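PDB 6WIL: hemolysin activator protein CdiB from Acinetobacter baumannii ACICU, which probably exports its partner toxin across the outer membrane during contact-dependent growth inhibition, as an Omp85-type two-partner secretion transporter. Local coordinates for residues D5-Q11 / Y291-Q295; Q28-Q32 / L178-R183; V184-Q190 / I208-L214. All coordinates share one frame; numbering follows the deposited sequence.

Contact 1. Residues D5-Q11 / Y291-Q295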
loop_
_atom_site.group_PDB
_atom_site.type_symbol
_atom_site.label_atom_id
_atom_site.label_comp_id
_atom_site.label_asym_id
_atom_site.label_seq_id
_atom_site.Cartn_x
_atom_site.Cartn_y
_atom_site.Cartn_z
ATOM N N ASP A 5 -7.728 19.559 -27.382
ATOM C CA ASP A 5 -8.632 18.743 -26.579
ATOM C C ASP A 5 -9.220 19.675 -25.527
ATOM O O ASP A 5 -8.597 19.945 -24.497
ATOM C CB ASP A 5 -7.923 17.547 -25.950
ATOM C CG ASP A 5 -8.897 16.466 -25.498
ATOM O OD1 ASP A 5 -10.089 16.546 -25.866
ATOM O OD2 ASP A 5 -8.475 15.537 -24.775
ATOM N N VAL A 6 -10.421 20.185 -25.808
ATOM C CA VAL A 6 -11.118 21.073 -24.893
ATOM C C VAL A 6 -11.481 20.386 -23.586
ATOM O O VAL A 6 -11.938 21.050 -22.651
ATOM C CB VAL A 6 -12.387 21.634 -25.570
ATOM C CG1 VAL A 6 -12.071 22.112 -26.982
ATOM C CG2 VAL A 6 -13.479 20.582 -25.588
ATOM N N SER A 7 -11.284 19.070 -23.501
ATOM C CA SER A 7 -11.665 18.280 -22.340
ATOM C C SER A 7 -10.499 17.950 -21.417
ATOM O O SER A 7 -10.733 17.407 -20.331
ATOM C CB SER A 7 -12.327 16.975 -22.797
ATOM O OG SER A 7 -11.421 16.186 -23.553
ATOM N N LEU A 8 -9.258 18.261 -21.819
ATOM C CA LEU A 8 -8.051 17.954 -21.053
ATOM C C LEU A 8 -8.186 18.303 -19.570
ATOM O O LEU A 8 -7.725 17.526 -18.724
ATOM C CB LEU A 8 -6.836 18.672 -21.652
ATOM C CG LEU A 8 -5.475 18.370 -21.011
ATOM C CD1 LEU A 8 -4.857 17.097 -21.581
ATOM C CD2 LEU A 8 -4.526 19.551 -21.162
ATOM N N PRO A 9 -8.792 19.441 -19.200
ATOM C CA PRO A 9 -9.025 19.684 -17.763
ATOM C C PRO A 9 -9.859 18.606 -17.088
ATOM O O PRO A 9 -9.483 18.119 -16.014
ATOM C CB PRO A 9 -9.729 21.047 -17.756
ATOM C CG PRO A 9 -9.217 21.726 -18.961
ATOM C CD PRO A 9 -9.084 20.651 -19.997
ATOM N N SER A 10 -10.985 18.215 -17.691
ATOM C CA SER A 10 -11.851 17.217 -17.066
ATOM C C SER A 10 -11.182 15.850 -16.980
ATOM O O SER A 10 -11.445 15.096 -16.037
ATOM C CB SER A 10 -13.173 17.110 -17.829
ATOM O OG SER A 10 -14.143 18.008 -17.314
ATOM N N GLN A 11 -10.323 15.511 -17.944
ATOM C CA GLN A 11 -9.655 14.214 -17.923
ATOM C C GLN A 11 -8.516 14.169 -16.912
ATOM O O GLN A 11 -8.253 13.110 -16.332
ATOM C CB GLN A 11 -9.134 13.862 -19.320
ATOM C CG GLN A 11 -9.915 12.757 -20.034
ATOM C CD GLN A 11 -9.577 11.359 -19.526
ATOM O OE1 GLN A 11 -8.908 11.195 -18.506
ATOM N NE2 GLN A 11 -10.037 10.342 -20.248
ATOM N N TYR A 291 -15.087 6.455 -18.885
ATOM C CA TYR A 291 -15.272 7.869 -18.590
ATOM C C TYR A 291 -15.947 8.555 -19.767
ATOM O O TYR A 291 -15.534 8.376 -20.917
ATOM C CB TYR A 291 -13.930 8.539 -18.279
ATOM C CG TYR A 291 -14.033 10.025 -18.036
ATOM C CD1 TYR A 291 -14.604 10.518 -16.871
ATOM C CD2 TYR A 291 -13.552 10.934 -18.968
ATOM C CE1 TYR A 291 -14.701 11.877 -16.645
ATOM C CE2 TYR A 291 -13.643 12.292 -18.749
ATOM C CZ TYR A 291 -14.218 12.760 -17.589
ATOM O OH TYR A 291 -14.309 14.116 -17.371
ATOM N N GLN A 292 -16.982 9.339 -19.479
ATOM C CA GLN A 292 -17.715 10.079 -20.496
ATOM C C GLN A 292 -17.930 11.509 -20.030
ATOM O O GLN A 292 -18.033 11.780 -18.830
ATOM C CB GLN A 292 -19.065 9.426 -20.810
ATOM C CG GLN A 292 -18.969 8.270 -21.787
ATOM C CD GLN A 292 -19.811 7.081 -21.372
ATOM O OE1 GLN A 292 -20.242 6.981 -20.222
ATOM N NE2 GLN A 292 -20.043 6.163 -22.305
ATOM N N TYR A 293 -17.985 12.426 -20.993
ATOM C CA TYR A 293 -18.200 13.830 -20.680
ATOM C C TYR A 293 -19.045 14.475 -21.769
ATOM O O TYR A 293 -19.145 13.971 -22.891
ATOM C CB TYR A 293 -16.872 14.583 -20.527
ATOM C CG TYR A 293 -16.113 14.726 -21.825
ATOM C CD1 TYR A 293 -15.223 13.744 -22.242
ATOM C CD2 TYR A 293 -16.292 15.839 -22.639
ATOM C CE1 TYR A 293 -14.532 13.867 -23.431
ATOM C CE2 TYR A 293 -15.606 15.970 -23.829
ATOM C CZ TYR A 293 -14.728 14.981 -24.220
ATOM O OH TYR A 293 -14.038 15.106 -25.404
ATOM N N ARG A 294 -19.662 15.600 -21.412
ATOM C CA ARG A 294 -20.306 16.507 -22.351
ATOM C C ARG A 294 -19.979 17.928 -21.922
ATOM O O ARG A 294 -20.055 18.252 -20.733
ATOM C CB ARG A 294 -21.829 16.312 -22.407
ATOM C CG ARG A 294 -22.281 14.978 -22.978
ATOM C CD ARG A 294 -23.799 14.844 -22.935
ATOM N NE ARG A 294 -24.254 13.523 -23.369
ATOM C CZ ARG A 294 -25.523 13.122 -23.349
ATOM N NH1 ARG A 294 -26.472 13.940 -22.912
ATOM N NH2 ARG A 294 -25.843 11.901 -23.762
ATOM N N GLN A 295 -19.610 18.771 -22.882
ATOM C CA GLN A 295 -19.146 20.114 -22.568
ATOM C C GLN A 295 -19.711 21.121 -23.560
ATOM O O GLN A 295 -19.731 20.874 -24.770
ATOM C CB GLN A 295 -17.617 20.174 -22.571
ATOM C CG GLN A 295 -17.054 21.495 -22.104
ATOM C CD GLN A 295 -15.545 21.496 -22.105
ATOM O OE1 GLN A 295 -14.915 22.403 -22.646
ATOM N NE2 GLN A 295 -14.953 20.475 -21.497
#
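Between D5-Q11 and Y291-Q295 a clear hydrogen bond runs from Q295 NE2 to V6 O, a 3.3 Å bond that bends at the hydrogen to 143°. Q295 reaches it with a straight chain: CG stands anti to the backbone N (chi1 -174°) and CD continues the line, carrying the amide from the strand to the turn. V6 O lies close to the amide plane, yet the donor approaches from above the plane of the V6 carbonyl, which suggests a modest bond. Q295 OE1 is equally near V6 O, at 3.3 Å, but two acceptors cannot bond; this oxygen instead leans against V6 CG2. Within the turn, S7 OG donates to D5 OD1 at 2.7 Å, while D5 OD2 forms a salt bridge with R356.

These residues form a type I turn, D5 to L8, leading into helix 8-27. As in other two-partner secretion transporters, this N-terminal helix occupies the lumen of the sixteen-stranded barrel, and strand 282-295 belongs to the wall it meets.

Aromatic contacts carry most of the remainder. S7 CB lies over one face of the Y293 ring in a CH-pi contact, 3.8 Å from the centroid and displaced toward the phenolic end. Three residues on, the Y291 hydroxyl presses on the next serine, with S10 CB 3.2 Å from Y291 OH. Both polar ends there, Y291 OH and S10 OG, share N268 OD1 on the neighbouring strand as a weak hydrogen-bond partner. Farther along, the aliphatic part of Q11 slides past the same ring in the opposite direction, with Q11 CG 4.0 Å from Y291 CE2.

Contact 2. Residues Q28-Q32 / L178-R183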
loop_
_atom_site.group_PDB
_atom_site.type_symbol
_atom_site.label_atom_id
_atom_site.label_comp_id
_atom_site.label_asym_id
_atom_site.label_seq_id
_atom_site.Cartn_x
_atom_site.Cartn_y
_atom_site.Cartn_z
ATOM N N GLN A 28 -7.808 -0.120 2.187
ATOM C CA GLN A 28 -8.849 -0.821 2.929
ATOM C C GLN A 28 -8.433 -2.225 3.347
ATOM O O GLN A 28 -9.062 -2.799 4.241
ATOM C CB GLN A 28 -10.130 -0.895 2.099
ATOM C CG GLN A 28 -10.996 0.347 2.185
ATOM C CD GLN A 28 -12.095 0.361 1.137
ATOM O OE1 GLN A 28 -12.751 -0.654 0.890
ATOM N NE2 GLN A 28 -12.287 1.511 0.501
ATOM N N LEU A 29 -7.394 -2.785 2.731
ATOM C CA LEU A 29 -6.988 -4.156 3.014
ATOM C C LEU A 29 -6.193 -4.200 4.315
ATOM O O LEU A 29 -5.123 -3.591 4.420
ATOM C CB LEU A 29 -6.175 -4.718 1.851
ATOM C CG LEU A 29 -6.871 -4.596 0.492
ATOM C CD1 LEU A 29 -6.171 -5.447 -0.554
ATOM C CD2 LEU A 29 -8.345 -4.964 0.588
ATOM N N ALA A 30 -6.720 -4.931 5.297
ATOM C CA ALA A 30 -6.145 -4.941 6.635
ATOM C C ALA A 30 -4.773 -5.608 6.640
ATOM O O ALA A 30 -4.592 -6.689 6.073
ATOM C CB ALA A 30 -7.084 -5.661 7.603
ATOM N N GLN A 31 -3.810 -4.962 7.289
ATOM C CA GLN A 31 -2.467 -5.501 7.445
ATOM C C GLN A 31 -2.290 -6.098 8.835
ATOM O O GLN A 31 -3.085 -5.859 9.748
ATOM C CB GLN A 31 -1.409 -4.418 7.212
ATOM C CG GLN A 31 -1.509 -3.757 5.855
ATOM C CD GLN A 31 -1.658 -4.769 4.736
ATOM O OE1 GLN A 31 -0.712 -5.478 4.389
ATOM N NE2 GLN A 31 -2.857 -4.849 4.170
ATOM N N GLN A 32 -1.232 -6.890 8.979
ATOM C CA GLN A 32 -0.870 -7.431 10.282
ATOM C C GLN A 32 -0.332 -6.319 11.175
ATOM O O GLN A 32 0.419 -5.448 10.725
ATOM C CB GLN A 32 0.164 -8.548 10.122
ATOM C CG GLN A 32 1.057 -8.801 11.335
ATOM C CD GLN A 32 0.382 -9.623 12.417
ATOM O OE1 GLN A 32 -0.693 -10.181 12.210
ATOM N NE2 GLN A 32 1.016 -9.701 13.582
ATOM N N LEU A 178 -2.374 -14.745 7.153
ATOM C CA LEU A 178 -3.312 -14.021 8.003
ATOM C C LEU A 178 -3.803 -12.743 7.328
ATOM O O LEU A 178 -4.988 -12.403 7.414
ATOM C CB LEU A 178 -2.657 -13.710 9.345
ATOM C CG LEU A 178 -3.439 -12.900 10.374
ATOM C CD1 LEU A 178 -3.339 -13.566 11.731
ATOM C CD2 LEU A 178 -2.867 -11.502 10.437
ATOM N N GLU A 179 -2.905 -12.019 6.652
ATOM C CA GLU A 179 -3.312 -10.789 5.977
ATOM C C GLU A 179 -4.260 -11.082 4.823
ATOM O O GLU A 179 -5.224 -10.342 4.600
ATOM C CB GLU A 179 -2.085 -10.029 5.478
ATOM C CG GLU A 179 -1.576 -8.978 6.440
ATOM C CD GLU A 179 -0.161 -8.541 6.118
ATOM O OE1 GLU A 179 0.654 -8.425 7.057
ATOM O OE2 GLU A 179 0.142 -8.330 4.923
ATOM N N ASN A 180 -4.000 -12.162 4.084
ATOM C CA ASN A 180 -4.885 -12.553 2.994
ATOM C C ASN A 180 -6.276 -12.906 3.505
ATOM O O ASN A 180 -7.282 -12.586 2.859
ATOM C CB ASN A 180 -4.281 -13.730 2.230
ATOM C CG ASN A 180 -3.038 -13.342 1.467
ATOM O OD1 ASN A 180 -2.753 -12.159 1.295
ATOM N ND2 ASN A 180 -2.298 -14.335 0.987
ATOM N N LEU A 181 -6.358 -13.562 4.666
ATOM C CA LEU A 181 -7.661 -13.942 5.201
ATOM C C LEU A 181 -8.394 -12.749 5.799
ATOM O O LEU A 181 -9.629 -12.748 5.852
ATOM C CB LEU A 181 -7.514 -15.042 6.254
ATOM C CG LEU A 181 -6.983 -16.400 5.798
ATOM C CD1 LEU A 181 -7.121 -17.447 6.905
ATOM C CD2 LEU A 181 -7.690 -16.852 4.537
ATOM N N LYS A 182 -7.665 -11.736 6.259
ATOM C CA LYS A 182 -8.308 -10.568 6.847
ATOM C C LYS A 182 -8.952 -9.659 5.813
ATOM O O LYS A 182 -9.619 -8.693 6.197
ATOM C CB LYS A 182 -7.305 -9.775 7.685
ATOM C CG LYS A 182 -7.079 -10.363 9.066
ATOM C CD LYS A 182 -5.810 -9.822 9.692
ATOM C CE LYS A 182 -5.843 -8.310 9.846
ATOM N NZ LYS A 182 -6.761 -7.864 10.927
ATOM N N ARG A 183 -8.772 -9.937 4.520
ATOM C CA ARG A 183 -9.518 -9.191 3.515
ATOM C C ARG A 183 -11.001 -9.530 3.561
ATOM O O ARG A 183 -11.839 -8.665 3.294
ATOM C CB ARG A 183 -8.953 -9.468 2.123
ATOM C CG ARG A 183 -7.559 -8.914 1.916
ATOM C CD ARG A 183 -7.047 -9.217 0.527
ATOM N NE ARG A 183 -5.642 -8.854 0.382
ATOM C CZ ARG A 183 -4.996 -8.825 -0.777
ATOM N NH1 ARG A 183 -5.634 -9.127 -1.901
ATOM N NH2 ARG A 183 -3.716 -8.487 -0.813
#
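The guanidinium of R183 carries the methyl group L29 CD1 over the centre of one face, 3.6 Å from R183 CZ, while at its rim R183 NH2 forms a salt bridge with D283. An extended R183 chain brings the plane beneath the leucine. The second flat pair, the Q31 amide and the E179 carboxylate, meets with planes 59° apart, the side chains crossing at about a right angle.

This is where the segment following helix 8-27 rests on the C-terminal part of helix 171-181 in a POTRA domain, close to the barrel strands that supply D283, R325 and K330.

Q31 OE1 and E179 OE2 stand 3.0 Å apart although both are acceptors; K330 NZ, bonded to each, provides the positive charge that probably makes this closeness tolerable. The glutamine is also turned back on its own segment: bent at chi2 (-47°), it sends Q31 NE2 to L29 O at 2.6 Å, which fixes the rotation of the amide. E179 OE1 takes the backbone N-H of Q32 at 3.1 Å from above the carboxylate plane, at 153° on the hydrogen, and has R325 as a salt-bridge partner. With two basic residues and an amide around it, the carboxylate is likely to be held in its charged form.

Between these polar sites the contact is aliphatic. K182 curls at its outer bonds and lays its CE against A30 CB at 3.7 Å. Beyond E179, Q32 crosses L178 steeply, Q32 OE1 modelled 3.1 Å from L178 CD2, closer than such a pair usually sits and therefore doubtful in detail.

Contact 3. Residues V184-Q190 / I208-L214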
loop_
_atom_site.group_PDB
_atom_site.type_symbol
_atom_site.label_atom_id
_atom_site.label_comp_id
_atom_site.label_asym_id
_atom_site.label_seq_id
_atom_site.Cartn_x
_atom_site.Cartn_y
_atom_site.Cartn_z
ATOM N N VAL A 184 -11.343 -10.767 3.911
ATOM C CA VAL A 184 -12.730 -11.218 3.900
ATOM C C VAL A 184 -13.210 -11.721 5.253
ATOM O O VAL A 184 -14.426 -11.900 5.428
ATOM C CB VAL A 184 -12.961 -12.301 2.823
ATOM C CG1 VAL A 184 -12.495 -11.804 1.459
ATOM C CG2 VAL A 184 -12.248 -13.577 3.195
ATOM N N TYR A 185 -12.318 -11.951 6.216
ATOM C CA TYR A 185 -12.701 -12.422 7.538
ATOM C C TYR A 185 -12.157 -11.502 8.618
ATOM O O TYR A 185 -11.142 -10.824 8.435
ATOM C CB TYR A 185 -12.176 -13.832 7.838
ATOM C CG TYR A 185 -12.674 -14.928 6.933
ATOM C CD1 TYR A 185 -13.982 -15.394 7.019
ATOM C CD2 TYR A 185 -11.821 -15.523 6.014
ATOM C CE1 TYR A 185 -14.431 -16.407 6.193
ATOM C CE2 TYR A 185 -12.258 -16.532 5.187
ATOM C CZ TYR A 185 -13.559 -16.973 5.279
ATOM O OH TYR A 185 -13.978 -17.985 4.449
ATOM N N ALA A 186 -12.849 -11.495 9.754
ATOM C CA ALA A 186 -12.226 -11.159 11.026
ATOM C C ALA A 186 -11.534 -12.416 11.534
ATOM O O ALA A 186 -12.180 -13.459 11.691
ATOM C CB ALA A 186 -13.263 -10.656 12.029
ATOM N N VAL A 187 -10.225 -12.340 11.762
ATOM C CA VAL A 187 -9.403 -13.523 11.990
ATOM C C VAL A 187 -8.823 -13.492 13.396
ATOM O O VAL A 187 -8.388 -12.440 13.880
ATOM C CB VAL A 187 -8.276 -13.633 10.941
ATOM C CG1 VAL A 187 -7.418 -14.860 11.203
ATOM C CG2 VAL A 187 -8.859 -13.682 9.544
ATOM N N ASP A 188 -8.830 -14.649 14.053
ATOM C CA ASP A 188 -8.088 -14.880 15.287
ATOM C C ASP A 188 -7.170 -16.070 15.048
ATOM O O ASP A 188 -7.634 -17.145 14.654
ATOM C CB ASP A 188 -9.033 -15.132 16.466
ATOM C CG ASP A 188 -8.325 -15.071 17.815
ATOM O OD1 ASP A 188 -7.449 -15.924 18.083
ATOM O OD2 ASP A 188 -8.642 -14.157 18.607
HETATM N N MSE A 189 -5.874 -15.872 15.257
HETATM C CA MSE A 189 -4.890 -16.908 14.972
HETATM C C MSE A 189 -4.097 -17.240 16.237
HETATM O O MSE A 189 -3.574 -16.349 16.908
HETATM C CB MSE A 189 -3.957 -16.456 13.835
HETATM C CG MSE A 189 -3.077 -17.554 13.233
HETATM SE SE MSE A 189 -1.859 -16.958 11.795
HETATM C CE MSE A 189 -3.064 -17.077 10.255
ATOM N N GLN A 190 -4.032 -18.528 16.566
ATOM C CA GLN A 190 -3.279 -19.012 17.714
ATOM C C GLN A 190 -2.448 -20.220 17.311
ATOM O O GLN A 190 -2.850 -21.018 16.460
ATOM C CB GLN A 190 -4.202 -19.388 18.881
ATOM C CG GLN A 190 -4.675 -18.200 19.699
ATOM C CD GLN A 190 -5.853 -18.540 20.593
ATOM O OE1 GLN A 190 -6.564 -19.517 20.357
ATOM N NE2 GLN A 190 -6.066 -17.732 21.624
ATOM N N ILE A 208 -4.684 -22.746 15.154
ATOM C CA ILE A 208 -6.082 -22.584 15.534
ATOM C C ILE A 208 -6.594 -21.267 14.965
ATOM O O ILE A 208 -6.124 -20.190 15.352
ATOM C CB ILE A 208 -6.248 -22.623 17.060
ATOM C CG1 ILE A 208 -5.509 -23.829 17.646
ATOM C CG2 ILE A 208 -7.723 -22.663 17.438
ATOM C CD1 ILE A 208 -5.896 -25.146 17.011
ATOM N N LEU A 209 -7.566 -21.350 14.058
ATOM C CA LEU A 209 -8.142 -20.185 13.397
ATOM C C LEU A 209 -9.604 -20.027 13.793
ATOM O O LEU A 209 -10.388 -20.973 13.675
ATOM C CB LEU A 209 -8.026 -20.309 11.875
ATOM C CG LEU A 209 -6.640 -20.119 11.261
ATOM C CD1 LEU A 209 -6.661 -20.457 9.780
ATOM C CD2 LEU A 209 -6.181 -18.694 11.476
ATOM N N LYS A 210 -9.966 -18.832 14.256
ATOM C CA LYS A 210 -11.356 -18.454 14.498
ATOM C C LYS A 210 -11.727 -17.358 13.503
ATOM O O LYS A 210 -11.168 -16.256 13.549
ATOM C CB LYS A 210 -11.564 -17.988 15.937
ATOM C CG LYS A 210 -11.829 -19.112 16.928
ATOM C CD LYS A 210 -12.293 -18.569 18.271
ATOM C CE LYS A 210 -11.121 -18.250 19.180
ATOM N NZ LYS A 210 -10.469 -19.494 19.673
ATOM N N LEU A 211 -12.667 -17.659 12.608
ATOM C CA LEU A 211 -13.026 -16.771 11.512
ATOM C C LEU A 211 -14.474 -16.313 11.642
ATOM O O LEU A 211 -15.347 -17.075 12.072
ATOM C CB LEU A 211 -12.824 -17.458 10.153
ATOM C CG LEU A 211 -11.448 -18.060 9.852
ATOM C CD1 LEU A 211 -11.457 -18.772 8.508
ATOM C CD2 LEU A 211 -10.352 -16.999 9.888
ATOM N N GLN A 212 -14.718 -15.062 11.258
ATOM C CA GLN A 212 -16.056 -14.488 11.205
ATOM C C GLN A 212 -16.151 -13.661 9.934
ATOM O O GLN A 212 -15.433 -12.668 9.786
ATOM C CB GLN A 212 -16.339 -13.628 12.439
ATOM C CG GLN A 212 -17.475 -12.639 12.269
ATOM C CD GLN A 212 -17.630 -11.734 13.472
ATOM O OE1 GLN A 212 -17.953 -12.192 14.568
ATOM N NE2 GLN A 212 -17.386 -10.442 13.279
ATOM N N ALA A 213 -17.025 -14.075 9.019
ATOM C CA ALA A 213 -17.111 -13.422 7.720
ATOM C C ALA A 213 -17.493 -11.954 7.869
ATOM O O ALA A 213 -18.322 -11.590 8.707
ATOM C CB ALA A 213 -18.127 -14.145 6.835
ATOM N N LEU A 214 -16.862 -11.108 7.060
ATOM C CA LEU A 214 -17.197 -9.694 7.021
ATOM C C LEU A 214 -18.444 -9.474 6.172
ATOM O O LEU A 214 -18.810 -10.308 5.337
ATOM C CB LEU A 214 -16.030 -8.877 6.462
ATOM C CG LEU A 214 -14.690 -8.996 7.195
ATOM C CD1 LEU A 214 -13.586 -8.293 6.418
ATOM C CD2 LEU A 214 -14.800 -8.432 8.603
HETATM O O HOH W 1 -7.799 -19.060 17.498
#
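I208 O is gripped by the N-H of Q190, with Q190 N 2.9 Å away in the carbonyl plane, and, as placed, by a water at a similar distance that can also donate to Q190 OE1. The water cannot serve every acceptor around it, so the two donated bonds may not coexist; K210 NZ is a weak donor to it. It lies among the polar ends of a cross-strand group in which K210 NZ also has Q148 as a partner.

The two strands form an antiparallel beta hairpin, 165° between their directions. Hydrogen-bonded pairs A186-Q212, D188-K210 and Q190-I208 exchange two backbone bonds each, from I208 N to Q190 O at 2.8 Å up to Q212 N to A186 O at 3.0 Å. The pairing outlasts the regular strand by one bond, L214 N to V184 O, which is nearly straight at 169°. At the intervening pairs, CA-H...O contacts fill in, as between L209 CA and D188 O at 3.3 Å.

One face, with V187, M189, L209 and L211, is apolar. L209 CD2 nestles against the bent end of selenomethionine M189, 3.7 Å from M189 CE, and L211 CD2 lies 3.7 Å from V187 CG2. L211 divides its methyls: the other, CD1, sits over the centre of the Y185 ring, 4.1 Å from its centroid, in a CH-pi contact. With Y185 CG anti to the carbonyl carbon (chi1 -62°), the ring lies against L211, and its edge meets A213 N in plane.

Helix 171-181 covers this apolar face, L181 resting on V187 while L174 and L178 pack on M189; beyond L209 and L211, strand 132-149 extends the sheet, running parallel to strand 204-213.

Overall arrangement
Contact 1 lies far from the other two, its centre about 37 Å from that of contact 2 and about 46 Å from that of contact 3, whereas the centres of contacts 2 and 3 are about 10 Å apart, and the two touch. Helix 8-27 gives contact 1 its helical turn, and the segment after it supplies one side of contact 2. There the POTRA helix presents one flank to that segment and packs L178 and L181 on the hairpin of contact 3. Chemistry follows place: contact 1, partly buried at the barrel wall, relies on tyrosine rings, serines and one amide-to-carbonyl bond; contact 2, at the surface, on charges shared with barrel residues; contact 3, partly buried, on backbone pairing with one apolar face.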